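Local coordinates for mitochondrial edited mRNA stability factor 1 (Trypanosoma brucei, PDB 6NL1), which probably acts as the Nudix-family enzyme that processes the 5' ends of mitochondrial mRNAs and helps to stabilise edited transcripts, at residues Gly162-Glu165 and Val170-Thr173; Gly204-Leu209 and Ser213-Leu218; Trp243-Glu248 and Ala254-Trp259. All blocks are in the same frame, centred on the assembly; numbering follows the deposited sequence.

Overall arrangement
Contact 1 belongs to the four-stranded antiparallel sheet, while contacts 2 and 3 lie on the far side of the chain's centre in the Nudix part. Contact 1 and contact 2 are about 41 Å apart between centres; contacts 2 and 3 touch, through I205 CG1 and L258 CD1 at 3.6 Å. Contact 1 is small and buried, a tyrosine holding a long loop to a strand. Contact 2, partly buried, is a beta hairpin with aromatic packing on one face and an ion pair on the other. Contact 3 is a surface contact, where an arginine–glutamate pair fastens a loop to its helix. Strand 200-207 belongs to contact 2 and also packs against the helix of contact 3.

Contact 1 (Gly162-Glu165 and Val170-Thr173); sequences GAYE and VDIT
Y164 lays its ring over the backbone of V170 and reaches D171 with its hydroxyl. The tight part is apolar: V170 CA sits almost exactly over the ring centre, 3.7 Å from the centroid and 8° off the ring normal, a CH-pi contact. V170 CG2 covers the same face nearer the rim, 3.7 Å from Y164 CD2. With CG anti to its carbonyl carbon (chi1 -74°), Y164 sends the ring from the loop toward the start of strand 171-178. At the polar tip Y164 OH donates to D171 OD2 at 2.7 Å, meeting the anti lone pair with ring and carboxylate planes 58° apart. The looser side is the polar one, where an ordered water enters: water 1 donates to Y164 OH at 2.9 Å and to D171 O at 2.8 Å, bridging side chain and backbone. The other carboxylate oxygen, OD1, pairs with K107, which would probably keep D171 ionised, while R142 makes a cation-pi contact with the Y164 ring. The arrangement is a loop tyrosine packed on V170, just ahead of the strand, and bonded to D171, the first residue of an inner strand of a four-stranded antiparallel sheet, between 100-107 and 132-137.

Contact 2 (Gly204-Leu209 and Ser213-Leu218); sequences GIFRRL and SEVEWL. With SO4 (sulfate ion), chain D.
F206 and R207 both carry CG between the backbone N and the carbonyl carbon (chi1 72° and 67°). The alternation of the strand sends the two side chains to opposite faces of the hairpin, and the shared torsion then lays the F206 ring alongside W217 and the R207 chain alongside E216. F206 CB lies over the six-membered ring of W217, 3.6 Å from CE3. Beyond it the F206 ring turns an edge toward the indole in an offset edge-to-face pair, planes 60° apart, while CD2 reaches V215 CB at 3.7 Å. V215 CG2 also lies over the indole, near its rim. The strands are antiparallel: R207 N donates to E216 O at 3.0 Å, E216 N returns a bond to R207 O, and L218 N donates to I205 O at 3.1 Å. Water 2 further joins I205 O to L218 O.

On the other face the extended R207 chain presents its guanidinium side-on and nearly coplanar with the E216 carboxylate. NE and NH2 converge on the single oxygen OE1, each at 2.7 Å, in a forked and rather bent salt bridge. The outer edge faces a sulfate, probably from the crystallisation liquor: NH1 meets its O3 at 2.9 Å and NH2 its O4 at 3.2 Å. NH1 also donates to S299 O, and W345 makes a cation-pi contact. The neighbouring R208 pairs instead with E296. With every nitrogen of R207 donating, the guanidinium is fixed in rotation and probably stays charged, and its outer edge is evidently able to hold an anion.

Contact 3 (Trp243-Glu248 and Ala254-Trp259); sequences WTLLYE and AIRTLW
R256 rises from helix 250-262 toward the loop 243-248, and its tip is gripped by E248. CG stands anti to the backbone N (chi1 172°), and CB remains on the fringe, 4.1 Å from E248 OE2. The chain then bends at chi3 (57°), bringing CD to 3.5 Å from E248 OE2 and turning the guanidinium side-on to the carboxylate. NE donates to E248 OE2 at 2.7 Å, in the guanidinium plane, and NH2 to OE1 at 2.8 Å, somewhat tilted; both use syn lone pairs, and the two flat groups are 19° apart. This is a two-pronged salt bridge, one nitrogen to each oxygen. NH2 also lies 3.0 Å from W243 O. CZ is covered by L245 CD1 at 3.7 Å, over the middle of one face, and T257 CG2 lies over the rim of the other. NH1 turns to E260 on the same helix.

E248 is itself positioned by the type II turn L245-E248: its OE1 takes a further bond from L245 N at 2.9 Å, so three donors hold the carboxylate. Sequence and geometry are consistent with a divergent Nudix box, whose glutamate and arginine, eight residues apart, pair in this way. T257 OG1 bonds back to A253 O, one turn earlier. Through T257 and L258, helix 250-262 rests on strand 200-207, while W243 meets W121 edge-to-face and L245 touches E124, both on helix 120-129, leaving the loop between the two helices.

Contact 1 (Gly162-Glu165 and Val170-Thr173)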
loop_
_atom_site.group_PDB
_atom_site.type_symbol
_atom_site.label_atom_id
_atom_site.label_comp_id
_atom_site.label_asym_id
_atom_site.label_seq_id
_atom_site.Cartn_x
_atom_site.Cartn_y
_atom_site.Cartn_z
ATOM N N GLY A 162 2.500 26.937 12.341
ATOM C CA GLY A 162 3.434 25.976 12.887
ATOM C C GLY A 162 3.111 24.578 12.397
ATOM O O GLY A 162 2.476 24.397 11.354
ATOM N N ALA A 163 3.546 23.591 13.171
ATOM C CA ALA A 163 3.318 22.186 12.878
ATOM C C ALA A 163 1.835 21.892 12.716
ATOM O O ALA A 163 0.998 22.534 13.344
ATOM C CB ALA A 163 3.895 21.337 13.992
ATOM N N TYR A 164 1.517 20.917 11.872
ATOM C CA TYR A 164 0.166 20.364 11.824
ATOM C C TYR A 164 0.001 19.392 12.983
ATOM O O TYR A 164 0.949 18.716 13.364
ATOM C CB TYR A 164 -0.075 19.617 10.507
ATOM C CG TYR A 164 -0.270 20.507 9.296
ATOM C CD1 TYR A 164 -1.470 21.188 9.089
ATOM C CD2 TYR A 164 0.734 20.646 8.348
ATOM C CE1 TYR A 164 -1.652 21.996 7.974
ATOM C CE2 TYR A 164 0.561 21.451 7.231
ATOM C CZ TYR A 164 -0.629 22.118 7.047
ATOM O OH TYR A 164 -0.786 22.905 5.936
ATOM N N GLU A 165 -1.202 19.310 13.534
ATOM C CA GLU A 165 -1.472 18.386 14.628
ATOM C C GLU A 165 -1.321 16.946 14.160
ATOM O O GLU A 165 -0.681 16.138 14.827
ATOM C CB GLU A 165 -2.893 18.586 15.163
ATOM C CG GLU A 165 -3.197 19.986 15.664
ATOM C CD GLU A 165 -2.906 20.155 17.140
ATOM O OE1 GLU A 165 -2.300 19.240 17.739
ATOM O OE2 GLU A 165 -3.292 21.202 17.701
ATOM N N VAL A 170 -3.050 18.112 7.187
ATOM C CA VAL A 170 -2.177 18.709 6.175
ATOM C C VAL A 170 -2.962 19.244 4.972
ATOM O O VAL A 170 -3.762 18.529 4.365
ATOM C CB VAL A 170 -1.075 17.721 5.741
ATOM C CG1 VAL A 170 -0.247 18.308 4.602
ATOM C CG2 VAL A 170 -0.183 17.378 6.964
ATOM N N ASP A 171 -2.761 20.520 4.658
ATOM C CA ASP A 171 -3.356 21.113 3.462
ATOM C C ASP A 171 -2.721 20.548 2.193
ATOM O O ASP A 171 -1.497 20.545 2.044
ATOM C CB ASP A 171 -3.199 22.629 3.472
ATOM C CG ASP A 171 -3.950 23.279 4.610
ATOM O OD1 ASP A 171 -5.188 23.392 4.503
ATOM O OD2 ASP A 171 -3.308 23.667 5.610
ATOM N N ILE A 172 -3.564 20.087 1.276
ATOM C CA ILE A 172 -3.101 19.490 0.033
ATOM C C ILE A 172 -3.796 20.139 -1.156
ATOM O O ILE A 172 -5.014 20.329 -1.147
ATOM C CB ILE A 172 -3.351 17.964 -0.005
ATOM C CG1 ILE A 172 -2.626 17.269 1.162
ATOM C CG2 ILE A 172 -2.894 17.371 -1.366
ATOM C CD1 ILE A 172 -1.078 17.262 1.045
ATOM N N THR A 173 -3.015 20.505 -2.167
ATOM C CA THR A 173 -3.585 20.993 -3.416
ATOM C C THR A 173 -3.476 19.882 -4.450
ATOM O O THR A 173 -2.380 19.376 -4.716
ATOM C CB THR A 173 -2.848 22.245 -3.934
ATOM O OG1 THR A 173 -2.798 23.230 -2.896
ATOM C CG2 THR A 173 -3.564 22.825 -5.147
HETATM O O HOH W 1 0.463 21.901 3.472
#

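Contact 2 (Gly204-Leu209 and Ser213-Leu218)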
loop_
_atom_site.group_PDB
_atom_site.type_symbol
_atom_site.label_atom_id
_atom_site.label_comp_id
_atom_site.label_asym_id
_atom_site.label_seq_id
_atom_site.Cartn_x
_atom_site.Cartn_y
_atom_site.Cartn_z
ATOM N N GLY A 204 -3.419 -12.225 6.393
ATOM C CA GLY A 204 -2.484 -13.071 7.103
ATOM C C GLY A 204 -2.866 -14.543 7.034
ATOM O O GLY A 204 -3.648 -15.053 7.847
ATOM N N ILE A 205 -2.311 -15.224 6.041
ATOM C CA ILE A 205 -2.420 -16.665 5.932
ATOM C C ILE A 205 -1.495 -17.294 6.960
ATOM O O ILE A 205 -0.332 -16.899 7.070
ATOM C CB ILE A 205 -2.014 -17.116 4.517
ATOM C CG1 ILE A 205 -3.088 -16.700 3.515
ATOM C CG2 ILE A 205 -1.844 -18.608 4.462
ATOM C CD1 ILE A 205 -4.379 -17.484 3.659
ATOM N N PHE A 206 -2.012 -18.246 7.733
ATOM C CA PHE A 206 -1.193 -18.902 8.752
ATOM C C PHE A 206 -1.432 -20.409 8.779
ATOM O O PHE A 206 -2.479 -20.899 8.358
ATOM C CB PHE A 206 -1.418 -18.287 10.151
ATOM C CG PHE A 206 -2.761 -18.638 10.778
ATOM C CD1 PHE A 206 -3.876 -17.823 10.583
ATOM C CD2 PHE A 206 -2.905 -19.778 11.561
ATOM C CE1 PHE A 206 -5.113 -18.141 11.159
ATOM C CE2 PHE A 206 -4.136 -20.102 12.145
ATOM C CZ PHE A 206 -5.241 -19.288 11.937
ATOM N N ARG A 207 -0.441 -21.147 9.255
ATOM C CA ARG A 207 -0.620 -22.576 9.473
ATOM C C ARG A 207 -0.261 -22.892 10.922
ATOM O O ARG A 207 0.522 -22.177 11.552
ATOM C CB ARG A 207 0.243 -23.396 8.505
ATOM C CG ARG A 207 1.751 -23.262 8.744
ATOM C CD ARG A 207 2.546 -24.177 7.817
ATOM N NE ARG A 207 3.984 -24.052 8.040
ATOM C CZ ARG A 207 4.906 -24.725 7.358
ATOM N NH1 ARG A 207 4.544 -25.577 6.406
ATOM N NH2 ARG A 207 6.192 -24.550 7.627
ATOM N N ARG A 208 -0.843 -23.958 11.449
ATOM C CA ARG A 208 -0.532 -24.395 12.806
ATOM C C ARG A 208 0.444 -25.563 12.770
ATOM O O ARG A 208 0.284 -26.494 11.987
ATOM C CB ARG A 208 -1.808 -24.815 13.529
ATOM C CG ARG A 208 -2.869 -23.728 13.600
ATOM C CD ARG A 208 -4.026 -24.143 14.511
ATOM N NE ARG A 208 -5.103 -23.158 14.498
ATOM C CZ ARG A 208 -5.136 -22.067 15.261
ATOM N NH1 ARG A 208 -4.150 -21.806 16.120
ATOM N NH2 ARG A 208 -6.160 -21.231 15.162
ATOM N N LEU A 209 1.471 -25.504 13.601
ATOM C CA LEU A 209 2.388 -26.625 13.726
ATOM C C LEU A 209 1.977 -27.474 14.925
ATOM O O LEU A 209 1.528 -26.945 15.949
ATOM C CB LEU A 209 3.824 -26.128 13.864
ATOM N N SER A 213 2.086 -23.702 19.903
ATOM C CA SER A 213 0.874 -22.879 19.988
ATOM C C SER A 213 0.991 -21.589 19.148
ATOM O O SER A 213 -0.008 -21.051 18.689
ATOM C CB SER A 213 0.535 -22.517 21.430
ATOM O OG SER A 213 1.257 -21.387 21.870
ATOM N N GLU A 214 2.207 -21.083 18.961
ATOM C CA GLU A 214 2.402 -19.951 18.053
ATOM C C GLU A 214 2.271 -20.428 16.608
ATOM O O GLU A 214 2.818 -21.466 16.243
ATOM C CB GLU A 214 3.765 -19.290 18.257
ATOM C CG GLU A 214 3.921 -18.008 17.443
ATOM C CD GLU A 214 5.303 -17.399 17.543
ATOM O OE1 GLU A 214 6.209 -18.031 18.134
ATOM O OE2 GLU A 214 5.484 -16.286 17.015
ATOM N N VAL A 215 1.539 -19.685 15.786
ATOM C CA VAL A 215 1.370 -20.081 14.389
ATOM C C VAL A 215 2.475 -19.475 13.521
ATOM O O VAL A 215 3.175 -18.558 13.958
ATOM C CB VAL A 215 -0.017 -19.668 13.844
ATOM C CG1 VAL A 215 -1.132 -20.183 14.770
ATOM C CG2 VAL A 215 -0.102 -18.165 13.711
ATOM N N GLU A 216 2.636 -20.010 12.307
ATOM C CA GLU A 216 3.554 -19.460 11.303
ATOM C C GLU A 216 2.788 -18.673 10.241
ATOM O O GLU A 216 1.723 -19.095 9.784
ATOM C CB GLU A 216 4.357 -20.577 10.612
ATOM C CG GLU A 216 5.296 -21.352 11.526
ATOM C CD GLU A 216 6.216 -22.320 10.782
ATOM O OE1 GLU A 216 5.790 -22.950 9.783
ATOM O OE2 GLU A 216 7.378 -22.457 11.213
ATOM N N TRP A 217 3.346 -17.535 9.843
ATOM C CA TRP A 217 2.713 -16.651 8.871
ATOM C C TRP A 217 3.441 -16.735 7.531
ATOM O O TRP A 217 4.676 -16.734 7.479
ATOM C CB TRP A 217 2.738 -15.197 9.376
ATOM C CG TRP A 217 2.068 -15.019 10.696
ATOM C CD1 TRP A 217 2.664 -15.004 11.923
ATOM C CD2 TRP A 217 0.659 -14.855 10.927
ATOM N NE1 TRP A 217 1.709 -14.837 12.910
ATOM C CE2 TRP A 217 0.473 -14.742 12.323
ATOM C CE3 TRP A 217 -0.465 -14.790 10.086
ATOM C CZ2 TRP A 217 -0.790 -14.571 12.902
ATOM C CZ3 TRP A 217 -1.722 -14.619 10.662
ATOM C CH2 TRP A 217 -1.872 -14.516 12.061
ATOM N N LEU A 218 2.675 -16.805 6.450
ATOM C CA LEU A 218 3.249 -16.748 5.111
ATOM C C LEU A 218 3.725 -15.327 4.811
ATOM O O LEU A 218 2.963 -14.375 4.942
ATOM C CB LEU A 218 2.208 -17.166 4.077
ATOM C CG LEU A 218 2.729 -17.421 2.666
ATOM C CD1 LEU A 218 3.664 -18.616 2.684
ATOM C CD2 LEU A 218 1.575 -17.656 1.701
HETATM S S SO4 D . 7.834 -26.862 5.016
HETATM O O1 SO4 D . 8.654 -27.918 4.423
HETATM O O2 SO4 D . 7.972 -25.630 4.231
HETATM O O3 SO4 D . 6.438 -27.294 5.020
HETATM O O4 SO4 D . 8.278 -26.642 6.391
HETATM O O HOH W 2 0.316 -14.473 5.989
HETATM O O HOH W 3 -2.101 -23.073 16.939
HETATM O O HOH W 4 1.159 -23.678 15.717
#

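Contact 3 (Trp243-Glu248 and Ala254-Trp259)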
loop_
_atom_site.group_PDB
_atom_site.type_symbol
_atom_site.label_atom_id
_atom_site.label_comp_id
_atom_site.label_asym_id
_atom_site.label_seq_id
_atom_site.Cartn_x
_atom_site.Cartn_y
_atom_site.Cartn_z
ATOM N N TRP A 243 -4.096 -3.690 -2.104
ATOM C CA TRP A 243 -5.025 -2.599 -1.800
ATOM C C TRP A 243 -6.424 -2.810 -2.390
ATOM O O TRP A 243 -6.616 -3.610 -3.309
ATOM C CB TRP A 243 -4.453 -1.255 -2.268
ATOM C CG TRP A 243 -4.364 -1.125 -3.769
ATOM C CD1 TRP A 243 -5.352 -0.689 -4.618
ATOM C CD2 TRP A 243 -3.235 -1.445 -4.599
ATOM N NE1 TRP A 243 -4.897 -0.717 -5.924
ATOM C CE2 TRP A 243 -3.606 -1.177 -5.937
ATOM C CE3 TRP A 243 -1.946 -1.923 -4.341
ATOM C CZ2 TRP A 243 -2.734 -1.373 -7.007
ATOM C CZ3 TRP A 243 -1.078 -2.113 -5.403
ATOM C CH2 TRP A 243 -1.478 -1.848 -6.723
ATOM N N THR A 244 -7.399 -2.085 -1.851
ATOM C CA THR A 244 -8.754 -2.083 -2.391
ATOM C C THR A 244 -8.839 -1.235 -3.661
ATOM O O THR A 244 -8.458 -0.068 -3.662
ATOM C CB THR A 244 -9.757 -1.480 -1.387
ATOM O OG1 THR A 244 -9.320 -0.163 -1.027
ATOM C CG2 THR A 244 -9.855 -2.332 -0.113
ATOM N N LEU A 245 -9.338 -1.827 -4.742
ATOM C CA LEU A 245 -9.706 -1.066 -5.931
ATOM C C LEU A 245 -10.919 -0.200 -5.597
ATOM O O LEU A 245 -11.638 -0.466 -4.622
ATOM C CB LEU A 245 -10.041 -2.016 -7.094
ATOM C CG LEU A 245 -8.927 -2.968 -7.538
ATOM C CD1 LEU A 245 -9.460 -4.060 -8.453
ATOM C CD2 LEU A 245 -7.818 -2.194 -8.223
ATOM N N LEU A 246 -11.152 0.840 -6.386
ATOM C CA LEU A 246 -12.370 1.626 -6.222
ATOM C C LEU A 246 -13.579 0.688 -6.294
ATOM O O LEU A 246 -13.621 -0.208 -7.140
ATOM C CB LEU A 246 -12.462 2.711 -7.303
ATOM C CG LEU A 246 -11.388 3.806 -7.265
ATOM C CD1 LEU A 246 -11.514 4.747 -8.448
ATOM C CD2 LEU A 246 -11.461 4.582 -5.956
ATOM N N TYR A 247 -14.532 0.883 -5.384
ATOM C CA TYR A 247 -15.775 0.104 -5.337
ATOM C C TYR A 247 -15.605 -1.312 -4.780
ATOM O O TYR A 247 -16.583 -2.041 -4.625
ATOM C CB TYR A 247 -16.455 0.047 -6.715
ATOM C CG TYR A 247 -16.895 1.401 -7.220
ATOM C CD1 TYR A 247 -18.032 2.019 -6.711
ATOM C CD2 TYR A 247 -16.173 2.061 -8.204
ATOM C CE1 TYR A 247 -18.434 3.266 -7.167
ATOM C CE2 TYR A 247 -16.567 3.306 -8.668
ATOM C CZ TYR A 247 -17.698 3.904 -8.145
ATOM O OH TYR A 247 -18.099 5.140 -8.600
ATOM N N GLU A 248 -14.372 -1.698 -4.476
ATOM C CA GLU A 248 -14.109 -3.038 -3.968
ATOM C C GLU A 248 -14.246 -3.098 -2.441
ATOM O O GLU A 248 -13.785 -2.208 -1.727
ATOM C CB GLU A 248 -12.719 -3.496 -4.406
ATOM C CG GLU A 248 -12.460 -4.977 -4.236
ATOM C CD GLU A 248 -11.075 -5.380 -4.705
ATOM O OE1 GLU A 248 -10.124 -4.567 -4.586
ATOM O OE2 GLU A 248 -10.938 -6.513 -5.204
ATOM N N ALA A 254 -8.759 -8.345 -0.042
ATOM C CA ALA A 254 -7.793 -9.213 0.637
ATOM C C ALA A 254 -7.678 -10.554 -0.086
ATOM O O ALA A 254 -6.585 -11.057 -0.319
ATOM C CB ALA A 254 -8.183 -9.431 2.100
ATOM N N ILE A 255 -8.822 -11.128 -0.434
ATOM C CA ILE A 255 -8.842 -12.437 -1.075
ATOM C C ILE A 255 -8.231 -12.387 -2.476
ATOM O O ILE A 255 -7.439 -13.253 -2.843
ATOM C CB ILE A 255 -10.273 -13.020 -1.110
ATOM C CG1 ILE A 255 -10.753 -13.318 0.320
ATOM C CG2 ILE A 255 -10.326 -14.280 -1.974
ATOM C CD1 ILE A 255 -12.221 -13.710 0.413
ATOM N N ARG A 256 -8.588 -11.362 -3.246
ATOM C CA ARG A 256 -8.071 -11.205 -4.602
ATOM C C ARG A 256 -6.556 -11.013 -4.595
ATOM O O ARG A 256 -5.834 -11.643 -5.366
ATOM C CB ARG A 256 -8.736 -10.005 -5.295
ATOM C CG ARG A 256 -8.115 -9.641 -6.664
ATOM C CD ARG A 256 -8.766 -8.383 -7.283
ATOM N NE ARG A 256 -8.666 -7.218 -6.399
ATOM C CZ ARG A 256 -7.598 -6.428 -6.310
ATOM N NH1 ARG A 256 -6.522 -6.654 -7.059
ATOM N NH2 ARG A 256 -7.601 -5.404 -5.473
ATOM N N THR A 257 -6.072 -10.142 -3.717
ATOM C CA THR A 257 -4.655 -9.798 -3.734
ATOM C C THR A 257 -3.786 -10.848 -3.055
ATOM O O THR A 257 -2.597 -10.923 -3.328
ATOM C CB THR A 257 -4.385 -8.379 -3.166
ATOM O OG1 THR A 257 -4.834 -8.294 -1.811
ATOM C CG2 THR A 257 -5.119 -7.331 -4.010
ATOM N N LEU A 258 -4.374 -11.656 -2.170
ATOM C CA LEU A 258 -3.680 -12.847 -1.682
ATOM C C LEU A 258 -3.348 -13.738 -2.877
ATOM O O LEU A 258 -2.217 -14.206 -3.025
ATOM C CB LEU A 258 -4.541 -13.645 -0.700
ATOM C CG LEU A 258 -4.045 -15.075 -0.439
ATOM C CD1 LEU A 258 -2.684 -15.068 0.276
ATOM C CD2 LEU A 258 -5.057 -15.856 0.378
ATOM N N TRP A 259 -4.343 -13.972 -3.733
ATOM C CA TRP A 259 -4.116 -14.791 -4.923
ATOM C C TRP A 259 -3.030 -14.196 -5.828
ATOM O O TRP A 259 -2.147 -14.911 -6.301
ATOM C CB TRP A 259 -5.406 -15.013 -5.722
ATOM C CG TRP A 259 -5.152 -15.884 -6.904
ATOM C CD1 TRP A 259 -5.135 -17.250 -6.923
ATOM C CD2 TRP A 259 -4.815 -15.458 -8.235
ATOM N NE1 TRP A 259 -4.828 -17.699 -8.188
ATOM C CE2 TRP A 259 -4.628 -16.621 -9.010
ATOM C CE3 TRP A 259 -4.667 -14.206 -8.847
ATOM C CZ2 TRP A 259 -4.302 -16.574 -10.373
ATOM C CZ3 TRP A 259 -4.344 -14.159 -10.201
ATOM C CH2 TRP A 259 -4.165 -15.336 -10.946
#